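Local coordinates for hypothetical protein (Bacteroides caccae, PDB 4M8R) that is of unknown function but joins an N-terminal immunoglobulin-like domain to a WD40-like domain, probably a beta-propeller, at residues A[203-211]-A[220-228]; A[301-312]-A[323-334]. All coordinates share one frame; numbering follows the deposited sequence.

Contact 1 of 2, residues A[203-211]-A[220-228]; sequences SGNDIAAIQ and YNVSAGLEQ. With EDO (1,2-ethanediol), chain G.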
loop_
_atom_site.group_PDB
_atom_site.type_symbol
_atom_site.label_atom_id
_atom_site.label_comp_id
_atom_site.label_asym_id
_atom_site.label_seq_id
_atom_site.Cartn_x
_atom_site.Cartn_y
_atom_site.Cartn_z
ATOM N N SER A 203 -8.478 -4.148 17.716
ATOM C CA SER A 203 -7.615 -5.036 16.928
ATOM C C SER A 203 -6.949 -4.278 15.790
ATOM O O SER A 203 -5.812 -4.571 15.428
ATOM C CB SER A 203 -8.389 -6.227 16.363
ATOM O OG SER A 203 -9.372 -5.814 15.433
ATOM N N GLY A 204 -7.657 -3.303 15.238
ATOM C CA GLY A 204 -7.137 -2.513 14.131
ATOM C C GLY A 204 -8.218 -2.255 13.103
ATOM O O GLY A 204 -8.512 -1.101 12.779
ATOM N N ASN A 205 -8.818 -3.328 12.591
ATOM C CA ASN A 205 -9.867 -3.193 11.588
ATOM C C ASN A 205 -10.934 -4.287 11.671
ATOM O O ASN A 205 -11.526 -4.673 10.661
ATOM C CB ASN A 205 -9.238 -3.150 10.187
ATOM C CG ASN A 205 -9.985 -2.221 9.245
ATOM O OD1 ASN A 205 -10.052 -1.011 9.479
ATOM N ND2 ASN A 205 -10.557 -2.779 8.180
ATOM N N ASP A 206 -11.194 -4.767 12.882
ATOM C CA ASP A 206 -12.200 -5.811 13.102
ATOM C C ASP A 206 -12.848 -5.639 14.467
ATOM O O ASP A 206 -12.225 -5.119 15.390
ATOM C CB ASP A 206 -11.571 -7.208 13.013
ATOM C CG ASP A 206 -10.990 -7.511 11.635
ATOM O OD1 ASP A 206 -9.809 -7.160 11.390
ATOM O OD2 ASP A 206 -11.706 -8.110 10.800
ATOM N N ILE A 207 -14.106 -6.055 14.577
ATOM C CA ILE A 207 -14.783 -6.145 15.860
ATOM C C ILE A 207 -14.875 -7.620 16.199
ATOM O O ILE A 207 -15.384 -8.414 15.404
ATOM C CB ILE A 207 -16.223 -5.595 15.825
ATOM C CG1 ILE A 207 -16.276 -4.185 15.231
ATOM C CG2 ILE A 207 -16.823 -5.612 17.226
ATOM C CD1 ILE A 207 -15.581 -3.124 16.048
ATOM N N ALA A 208 -14.378 -7.983 17.376
ATOM C CA ALA A 208 -14.449 -9.359 17.840
ATOM C C ALA A 208 -15.548 -9.493 18.874
ATOM O O ALA A 208 -16.099 -8.504 19.338
ATOM C CB ALA A 208 -13.112 -9.792 18.425
ATOM N N ALA A 209 -15.873 -10.728 19.230
ATOM C CA ALA A 209 -16.815 -10.979 20.309
ATOM C C ALA A 209 -16.475 -12.285 21.012
ATOM O O ALA A 209 -16.057 -13.248 20.371
ATOM C CB ALA A 209 -18.237 -11.018 19.775
ATOM N N ILE A 210 -16.633 -12.298 22.331
ATOM C CA ILE A 210 -16.464 -13.511 23.112
ATOM C C ILE A 210 -17.848 -14.141 23.247
ATOM O O ILE A 210 -18.757 -13.537 23.809
ATOM C CB ILE A 210 -15.841 -13.213 24.489
ATOM C CG1 ILE A 210 -14.463 -12.563 24.310
ATOM C CG2 ILE A 210 -15.703 -14.491 25.299
ATOM C CD1 ILE A 210 -13.910 -11.897 25.553
ATOM N N GLN A 211 -18.007 -15.343 22.704
ATOM C CA GLN A 211 -19.315 -15.987 22.633
ATOM C C GLN A 211 -19.241 -17.440 23.050
ATOM O O GLN A 211 -18.192 -18.071 22.944
ATOM C CB GLN A 211 -19.868 -15.914 21.216
ATOM C CG GLN A 211 -20.056 -14.504 20.694
ATOM C CD GLN A 211 -20.691 -14.496 19.322
ATOM O OE1 GLN A 211 -20.134 -15.041 18.367
ATOM N NE2 GLN A 211 -21.860 -13.872 19.209
ATOM N N TYR A 220 -14.586 -14.718 18.560
ATOM C CA TYR A 220 -15.160 -14.687 17.215
ATOM C C TYR A 220 -14.889 -13.357 16.534
ATOM O O TYR A 220 -14.778 -12.327 17.192
ATOM C CB TYR A 220 -16.681 -14.835 17.275
ATOM C CG TYR A 220 -17.209 -16.225 17.555
ATOM C CD1 TYR A 220 -17.128 -16.778 18.827
ATOM C CD2 TYR A 220 -17.837 -16.962 16.555
ATOM C CE1 TYR A 220 -17.632 -18.041 19.087
ATOM C CE2 TYR A 220 -18.346 -18.223 16.806
ATOM C CZ TYR A 220 -18.245 -18.757 18.069
ATOM O OH TYR A 220 -18.746 -20.010 18.305
ATOM N N ASN A 221 -14.815 -13.389 15.209
ATOM C CA ASN A 221 -14.863 -12.180 14.408
ATOM C C ASN A 221 -16.291 -11.983 13.939
ATOM O O ASN A 221 -16.814 -12.800 13.192
ATOM C CB ASN A 221 -13.942 -12.296 13.202
ATOM C CG ASN A 221 -13.872 -11.013 12.403
ATOM O OD1 ASN A 221 -14.884 -10.346 12.185
ATOM N ND2 ASN A 221 -12.673 -10.649 11.978
ATOM N N VAL A 222 -16.919 -10.894 14.366
ATOM C CA VAL A 222 -18.329 -10.660 14.056
ATOM C C VAL A 222 -18.546 -9.478 13.134
ATOM O O VAL A 222 -19.683 -9.097 12.890
ATOM C CB VAL A 222 -19.175 -10.483 15.339
ATOM C CG1 VAL A 222 -19.099 -11.740 16.176
ATOM C CG2 VAL A 222 -18.730 -9.275 16.151
ATOM N N SER A 223 -17.466 -8.888 12.628
ATOM C CA SER A 223 -17.585 -7.771 11.696
ATOM C C SER A 223 -17.250 -8.157 10.250
ATOM O O SER A 223 -17.474 -7.366 9.337
ATOM C CB SER A 223 -16.706 -6.605 12.150
ATOM O OG SER A 223 -15.334 -6.955 12.136
ATOM N N ALA A 224 -16.729 -9.366 10.040
ATOM C CA ALA A 224 -16.348 -9.824 8.693
ATOM C C ALA A 224 -17.466 -9.697 7.642
ATOM O O ALA A 224 -17.182 -9.425 6.477
ATOM C CB ALA A 224 -15.849 -11.256 8.747
ATOM N N GLY A 225 -18.720 -9.883 8.053
ATOM C CA GLY A 225 -19.876 -9.700 7.162
ATOM C C GLY A 225 -20.102 -8.262 6.706
ATOM O O GLY A 225 -20.701 -8.026 5.663
ATOM N N LEU A 226 -19.624 -7.296 7.486
ATOM C CA LEU A 226 -19.705 -5.890 7.103
ATOM C C LEU A 226 -18.584 -5.473 6.159
ATOM O O LEU A 226 -18.780 -4.611 5.307
ATOM C CB LEU A 226 -19.640 -4.999 8.341
ATOM C CG LEU A 226 -20.736 -5.200 9.388
ATOM C CD1 LEU A 226 -20.460 -4.304 10.583
ATOM C CD2 LEU A 226 -22.110 -4.912 8.808
ATOM N N GLU A 227 -17.406 -6.073 6.308
ATOM C CA GLU A 227 -16.226 -5.659 5.537
ATOM C C GLU A 227 -16.129 -6.436 4.219
ATOM O O GLU A 227 -15.061 -6.927 3.857
ATOM C CB GLU A 227 -14.950 -5.839 6.383
ATOM C CG GLU A 227 -14.791 -4.800 7.485
ATOM C CD GLU A 227 -14.432 -3.424 6.940
ATOM O OE1 GLU A 227 -13.245 -3.210 6.607
ATOM O OE2 GLU A 227 -15.330 -2.555 6.849
ATOM N N GLN A 228 -17.237 -6.509 3.487
ATOM C CA GLN A 228 -17.390 -7.512 2.436
ATOM C C GLN A 228 -18.522 -7.114 1.460
ATOM O O GLN A 228 -19.612 -6.737 1.893
ATOM C CB GLN A 228 -17.616 -8.863 3.141
ATOM C CG GLN A 228 -18.167 -10.003 2.316
ATOM C CD GLN A 228 -19.676 -9.946 2.118
ATOM O OE1 GLN A 228 -20.144 -10.086 0.996
ATOM N NE2 GLN A 228 -20.439 -9.745 3.196
HETATM C C1 EDO G . -19.832 -1.339 5.577
HETATM O O1 EDO G . -18.670 -1.405 4.738
HETATM C C2 EDO G . -20.994 -2.096 4.947
HETATM O O2 EDO G . -22.061 -2.135 5.894
HETATM O O HOH W 1 -14.030 -7.160 9.832
#
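Ala209 and Tyr220 form an antiparallel hydrogen-bonded pair, with Ala209 N to Tyr220 O and Tyr220 N to Ala209 O both 2.8 Å, while Ala208 and Asn221 make the adjoining non-hydrogen-bonded pair and Val222 N donates to Ile207 O. Past that bond the regular pairing ends and side chains replace backbone partners. Ile207 N donates almost straight to Ser223 OG at 2.9 Å, with 172° at the hydrogen. A water lies 2.7 Å from both Ser223 OG and Asp206 OD2, donating to the latter. The same carboxylate oxygen receives Asn221 ND2 at 3.0 Å; the amide aims within its own plane but meets OD2 from above the carboxylate, whose plane stands 83° from that of the amide. Asn221 can do this because its CG lies opposite the backbone N (chi1 -175°), which also brings OD1 within reach of the N-H groups of Ser223 and Ala224. That pair of bonds is an Asx turn continued as an Asx motif, and with Asp206 on ND2 it fixes the amide rotation. On the other face, carrying Ala209 and Tyr220, Gln211 OE1 sits 3.2 Å above the Tyr220 ring plane, off-centre toward the rim; the Gln211 amide stands nearly upright on the ring, and its NE2 is held by Ser190 and Thr196. Beside it, Ala209 CB packs on Val222 CG1 at 3.8 Å. Phe57, Pro58 and Tyr61 of a second subunit pack against Ala208, Asp206 and Asn221, respectively. Strand 196-201 pairs with the other edge of 208-212, and 239-240 with the other edge of 217-221. The contact is thus the open end of a beta hairpin at the middle of an antiparallel run of strands, consistent with a blade of a WD40-like propeller.

Contact 2 of 2, residues A[301-312]-A[323-334]; sequences ADAIIPFYFGMA and YQKKVGYMIYYS. With EDO (1,2-ethanediol), chain H.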
loop_
_atom_site.group_PDB
_atom_site.type_symbol
_atom_site.label_atom_id
_atom_site.label_comp_id
_atom_site.label_asym_id
_atom_site.label_seq_id
_atom_site.Cartn_x
_atom_site.Cartn_y
_atom_site.Cartn_z
ATOM N N ALA A 301 -13.328 -2.030 42.530
ATOM C CA ALA A 301 -13.660 -0.606 42.436
ATOM C C ALA A 301 -15.140 -0.372 42.130
ATOM O O ALA A 301 -15.904 -1.318 41.947
ATOM C CB ALA A 301 -12.795 0.049 41.371
ATOM N N ASP A 302 -15.532 0.898 42.080
ATOM C CA ASP A 302 -16.929 1.275 41.851
ATOM C C ASP A 302 -17.282 1.411 40.374
ATOM O O ASP A 302 -18.459 1.438 40.024
ATOM C CB ASP A 302 -17.250 2.569 42.599
ATOM C CG ASP A 302 -17.137 2.405 44.101
ATOM O OD1 ASP A 302 -17.672 1.409 44.625
ATOM O OD2 ASP A 302 -16.517 3.270 44.754
ATOM N N ALA A 303 -16.267 1.517 39.519
ATOM C CA ALA A 303 -16.451 1.395 38.068
ATOM C C ALA A 303 -15.108 1.137 37.396
ATOM O O ALA A 303 -14.078 1.677 37.816
ATOM C CB ALA A 303 -17.101 2.643 37.487
ATOM N N ILE A 304 -15.121 0.285 36.374
ATOM C CA ILE A 304 -13.922 -0.026 35.610
ATOM C C ILE A 304 -14.281 -0.109 34.133
ATOM O O ILE A 304 -15.170 -0.869 33.748
ATOM C CB ILE A 304 -13.277 -1.355 36.047
ATOM C CG1 ILE A 304 -12.891 -1.301 37.529
ATOM C CG2 ILE A 304 -12.040 -1.653 35.203
ATOM C CD1 ILE A 304 -12.304 -2.590 38.058
ATOM N N ILE A 305 -13.589 0.682 33.320
ATOM C CA ILE A 305 -13.781 0.667 31.879
ATOM C C ILE A 305 -12.420 0.504 31.203
ATOM O O ILE A 305 -11.520 1.309 31.434
ATOM C CB ILE A 305 -14.429 1.975 31.388
ATOM C CG1 ILE A 305 -15.708 2.272 32.180
ATOM C CG2 ILE A 305 -14.732 1.891 29.894
ATOM C CD1 ILE A 305 -16.300 3.639 31.896
ATOM N N PRO A 306 -12.262 -0.535 30.364
ATOM C CA PRO A 306 -11.020 -0.651 29.612
ATOM C C PRO A 306 -10.929 0.403 28.510
ATOM O O PRO A 306 -11.955 0.841 27.990
ATOM C CB PRO A 306 -11.104 -2.054 28.986
ATOM C CG PRO A 306 -12.278 -2.725 29.611
ATOM C CD PRO A 306 -13.192 -1.632 30.056
ATOM N N PHE A 307 -9.711 0.799 28.157
ATOM C CA PHE A 307 -9.510 1.731 27.053
ATOM C C PHE A 307 -8.228 1.434 26.297
ATOM O O PHE A 307 -7.396 0.650 26.747
ATOM C CB PHE A 307 -9.470 3.170 27.573
ATOM C CG PHE A 307 -8.307 3.452 28.484
ATOM C CD1 PHE A 307 -7.063 3.776 27.961
ATOM C CD2 PHE A 307 -8.455 3.392 29.858
ATOM C CE1 PHE A 307 -5.990 4.032 28.797
ATOM C CE2 PHE A 307 -7.386 3.652 30.697
ATOM C CZ PHE A 307 -6.152 3.968 30.170
ATOM N N TYR A 308 -8.089 2.066 25.138
ATOM C CA TYR A 308 -6.831 2.056 24.411
ATOM C C TYR A 308 -6.565 3.403 23.765
ATOM O O TYR A 308 -7.496 4.137 23.454
ATOM C CB TYR A 308 -6.824 0.958 23.345
ATOM C CG TYR A 308 -7.658 1.242 22.118
ATOM C CD1 TYR A 308 -9.022 0.957 22.092
ATOM C CD2 TYR A 308 -7.074 1.766 20.969
ATOM C CE1 TYR A 308 -9.786 1.199 20.961
ATOM C CE2 TYR A 308 -7.824 2.013 19.834
ATOM C CZ TYR A 308 -9.181 1.734 19.836
ATOM O OH TYR A 308 -9.921 1.990 18.710
ATOM N N PHE A 309 -5.287 3.717 23.586
ATOM C CA PHE A 309 -4.853 4.821 22.732
ATOM C C PHE A 309 -4.280 4.227 21.451
ATOM O O PHE A 309 -3.392 3.388 21.518
ATOM C CB PHE A 309 -3.733 5.620 23.398
ATOM C CG PHE A 309 -4.171 6.462 24.558
ATOM C CD1 PHE A 309 -4.236 5.927 25.832
ATOM C CD2 PHE A 309 -4.471 7.806 24.380
ATOM C CE1 PHE A 309 -4.618 6.713 26.908
ATOM C CE2 PHE A 309 -4.855 8.596 25.450
ATOM C CZ PHE A 309 -4.928 8.048 26.719
ATOM N N GLY A 310 -4.782 4.653 20.299
ATOM C CA GLY A 310 -4.173 4.301 19.019
ATOM C C GLY A 310 -3.049 5.278 18.724
ATOM O O GLY A 310 -3.301 6.465 18.533
HETATM N N MSE A 311 -1.811 4.785 18.701
HETATM C CA MSE A 311 -0.626 5.649 18.568
HETATM C C MSE A 311 -0.214 5.882 17.133
HETATM O O MSE A 311 0.733 6.620 16.872
HETATM C CB MSE A 311 0.533 5.033 19.344
HETATM C CG MSE A 311 0.168 4.764 20.801
HETATM SE SE MSE A 311 -0.384 6.408 21.726
HETATM C CE MSE A 311 1.301 7.425 21.621
ATOM N N ALA A 312 -0.914 5.243 16.196
ATOM C CA ALA A 312 -0.792 5.545 14.771
ATOM C C ALA A 312 -2.127 5.268 14.099
ATOM O O ALA A 312 -3.001 4.632 14.690
ATOM C CB ALA A 312 0.293 4.699 14.134
ATOM N N TYR A 323 -0.978 -3.034 14.733
ATOM C CA TYR A 323 -1.570 -1.799 15.231
ATOM C C TYR A 323 -0.968 -1.435 16.584
ATOM O O TYR A 323 -1.117 -2.183 17.548
ATOM C CB TYR A 323 -3.087 -1.977 15.345
ATOM C CG TYR A 323 -3.863 -0.725 15.674
ATOM C CD1 TYR A 323 -3.578 0.482 15.045
ATOM C CD2 TYR A 323 -4.917 -0.754 16.585
ATOM C CE1 TYR A 323 -4.299 1.629 15.338
ATOM C CE2 TYR A 323 -5.645 0.388 16.880
ATOM C CZ TYR A 323 -5.331 1.581 16.253
ATOM O OH TYR A 323 -6.042 2.732 16.526
ATOM N N GLN A 324 -0.296 -0.287 16.648
ATOM C CA GLN A 324 0.451 0.127 17.838
ATOM C C GLN A 324 -0.406 0.927 18.812
ATOM O O GLN A 324 -1.114 1.844 18.413
ATOM C CB GLN A 324 1.696 0.916 17.434
ATOM C CG GLN A 324 2.791 0.020 16.871
ATOM C CD GLN A 324 3.703 0.714 15.882
ATOM O OE1 GLN A 324 4.927 0.677 16.019
ATOM N NE2 GLN A 324 3.114 1.334 14.864
ATOM N N LYS A 325 -0.337 0.575 20.091
ATOM C CA LYS A 325 -1.232 1.157 21.087
ATOM C C LYS A 325 -0.789 0.958 22.534
ATOM O O LYS A 325 0.006 0.076 22.846
ATOM C CB LYS A 325 -2.653 0.609 20.899
ATOM C CG LYS A 325 -2.708 -0.890 20.714
ATOM C CD LYS A 325 -4.068 -1.396 20.260
ATOM C CE LYS A 325 -3.906 -2.758 19.597
ATOM N NZ LYS A 325 -4.842 -3.767 20.149
ATOM N N LYS A 326 -1.310 1.822 23.399
ATOM C CA LYS A 326 -1.179 1.690 24.841
ATOM C C LYS A 326 -2.577 1.445 25.380
ATOM O O LYS A 326 -3.503 2.179 25.046
ATOM C CB LYS A 326 -0.597 2.969 25.444
ATOM C CG LYS A 326 0.839 3.240 25.021
ATOM C CD LYS A 326 1.203 4.709 25.177
ATOM C CE LYS A 326 2.572 5.017 24.583
ATOM N NZ LYS A 326 3.690 4.452 25.386
ATOM N N VAL A 327 -2.738 0.406 26.193
ATOM C CA VAL A 327 -4.048 0.061 26.736
ATOM C C VAL A 327 -4.033 0.051 28.251
ATOM O O VAL A 327 -2.986 -0.100 28.876
ATOM C CB VAL A 327 -4.546 -1.307 26.227
ATOM C CG1 VAL A 327 -4.386 -1.396 24.714
ATOM C CG2 VAL A 327 -3.814 -2.451 26.910
ATOM N N GLY A 328 -5.217 0.191 28.830
ATOM C CA GLY A 328 -5.351 0.157 30.269
ATOM C C GLY A 328 -6.782 0.183 30.749
ATOM O O GLY A 328 -7.719 -0.054 29.981
ATOM N N TYR A 329 -6.925 0.473 32.038
ATOM C CA TYR A 329 -8.205 0.502 32.720
ATOM C C TYR A 329 -8.433 1.874 33.348
ATOM O O TYR A 329 -7.533 2.424 33.991
ATOM C CB TYR A 329 -8.209 -0.538 33.836
ATOM C CG TYR A 329 -8.414 -1.975 33.399
ATOM C CD1 TYR A 329 -9.644 -2.408 32.918
ATOM C CD2 TYR A 329 -7.395 -2.917 33.530
ATOM C CE1 TYR A 329 -9.848 -3.726 32.547
ATOM C CE2 TYR A 329 -7.590 -4.239 33.163
ATOM C CZ TYR A 329 -8.819 -4.639 32.674
ATOM O OH TYR A 329 -9.024 -5.953 32.313
HETATM N N MSE A 330 -9.628 2.426 33.147
HETATM C CA MSE A 330 -10.091 3.575 33.921
HETATM C C MSE A 330 -10.671 2.992 35.177
HETATM O O MSE A 330 -11.588 2.178 35.110
HETATM C CB MSE A 330 -11.158 4.372 33.174
HETATM C CG MSE A 330 -11.481 5.715 33.838
HETATM SE SE MSE A 330 -12.559 5.541 35.492
HETATM C CE MSE A 330 -14.103 4.498 34.839
ATOM N N ILE A 331 -10.146 3.394 36.335
ATOM C CA ILE A 331 -10.606 2.870 37.619
ATOM C C ILE A 331 -11.204 3.994 38.462
ATOM O O ILE A 331 -10.534 4.994 38.722
ATOM C CB ILE A 331 -9.448 2.187 38.377
ATOM C CG1 ILE A 331 -9.023 0.927 37.619
ATOM C CG2 ILE A 331 -9.864 1.826 39.799
ATOM C CD1 ILE A 331 -7.669 0.394 38.026
ATOM N N TYR A 332 -12.455 3.814 38.890
ATOM C CA TYR A 332 -13.188 4.844 39.630
ATOM C C TYR A 332 -13.582 4.386 41.030
ATOM O O TYR A 332 -14.125 3.298 41.199
ATOM C CB TYR A 332 -14.446 5.258 38.858
ATOM C CG TYR A 332 -15.407 6.115 39.661
ATOM C CD1 TYR A 332 -15.197 7.482 39.801
ATOM C CD2 TYR A 332 -16.521 5.555 40.279
ATOM C CE1 TYR A 332 -16.068 8.269 40.535
ATOM C CE2 TYR A 332 -17.399 6.332 41.016
ATOM C CZ TYR A 332 -17.169 7.688 41.143
ATOM O OH TYR A 332 -18.042 8.460 41.881
ATOM N N TYR A 333 -13.310 5.233 42.022
ATOM C CA TYR A 333 -13.767 5.022 43.393
ATOM C C TYR A 333 -14.627 6.215 43.804
ATOM O O TYR A 333 -14.259 7.362 43.543
ATOM C CB TYR A 333 -12.579 4.900 44.353
ATOM C CG TYR A 333 -11.720 3.665 44.144
ATOM C CD1 TYR A 333 -12.085 2.437 44.689
ATOM C CD2 TYR A 333 -10.532 3.731 43.411
ATOM C CE1 TYR A 333 -11.299 1.308 44.507
ATOM C CE2 TYR A 333 -9.738 2.609 43.225
ATOM C CZ TYR A 333 -10.124 1.399 43.773
ATOM O OH TYR A 333 -9.337 0.278 43.590
ATOM N N SER A 334 -15.760 5.948 44.452
ATOM C CA SER A 334 -16.679 7.015 44.862
ATOM C C SER A 334 -16.187 7.808 46.079
ATOM O O SER A 334 -16.618 8.938 46.290
ATOM C CB SER A 334 -18.080 6.458 45.145
ATOM O OG SER A 334 -18.451 5.484 44.190
HETATM C C1 EDO H . -12.678 1.981 25.080
HETATM O O1 EDO H . -14.027 1.737 24.671
HETATM C C2 EDO H . -11.983 2.783 23.990
HETATM O O2 EDO H . -10.657 3.162 24.382
#
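Phe307 lays its ring over the backbone of Gly328, whose CA is 4.1 Å from the ring centroid and 20° off the normal, a CH-pi contact across an antiparallel hydrogen-bonded pair. Strands 303-310 and 325-333 run at 157° to each other and are the first two of a four-stranded meander, consistent with a propeller blade. A chi1 of 64° swings the Phe307 ring across to the partner strand, where Met330 N lies in plane at its edge. Farther along this face Ile305 and Met330, a selenomethionine, lie side by side, pointing the same way, the Met330 chain bent so that its CE meets Ile305 CD1 at 3.8 Å. On the reverse face Ile304 CG2 meets Tyr329 CD1 at 3.4 Å and Pro306 CG comes within 3.9 Å of Tyr329 CE1, both approaching obliquely; the Tyr329 hydroxyl bonds to Leu273 O. An ethanediol, probably from the crystallisation liquor, accepts from Tyr308 N. Toward the 301 end, Ala301 CB rests over one face of the Tyr333 ring. There Asp302 and Ala303 both oppose Tyr332, a classic beta bulge, and both backbone nitrogens donate to Tyr332 O. The Asp302 carboxylate then divides its oxygens: OD1 forms a salt bridge with Lys281, while OD2 accepts Ser334 N almost straight through its anti lone pair at 2.8 Å.

Overall arrangement
Both contacts are largely buried and belong to the WD40-like region, but contact 1 is centred about 8 Å from the chain centre and contact 2 about 19 Å from it. Their chemistry differs with the amount of strand pairing: contact 1 keeps only a short paired stretch and then relies on side chains and a water where its strands end, whereas contact 2 is nearly continuous strand pairing with apolar and aromatic packing on both faces. They belong to different sheets yet touch, Gly204 CA lying 3.7 Å from Tyr323 CD2. Asn268 bonds both Ser203 O and Lys325 NZ, and Lys325 NZ also bonds Gly202 O, just before segment 203-211. Contact 1 meets a second subunit and contact 2 a third.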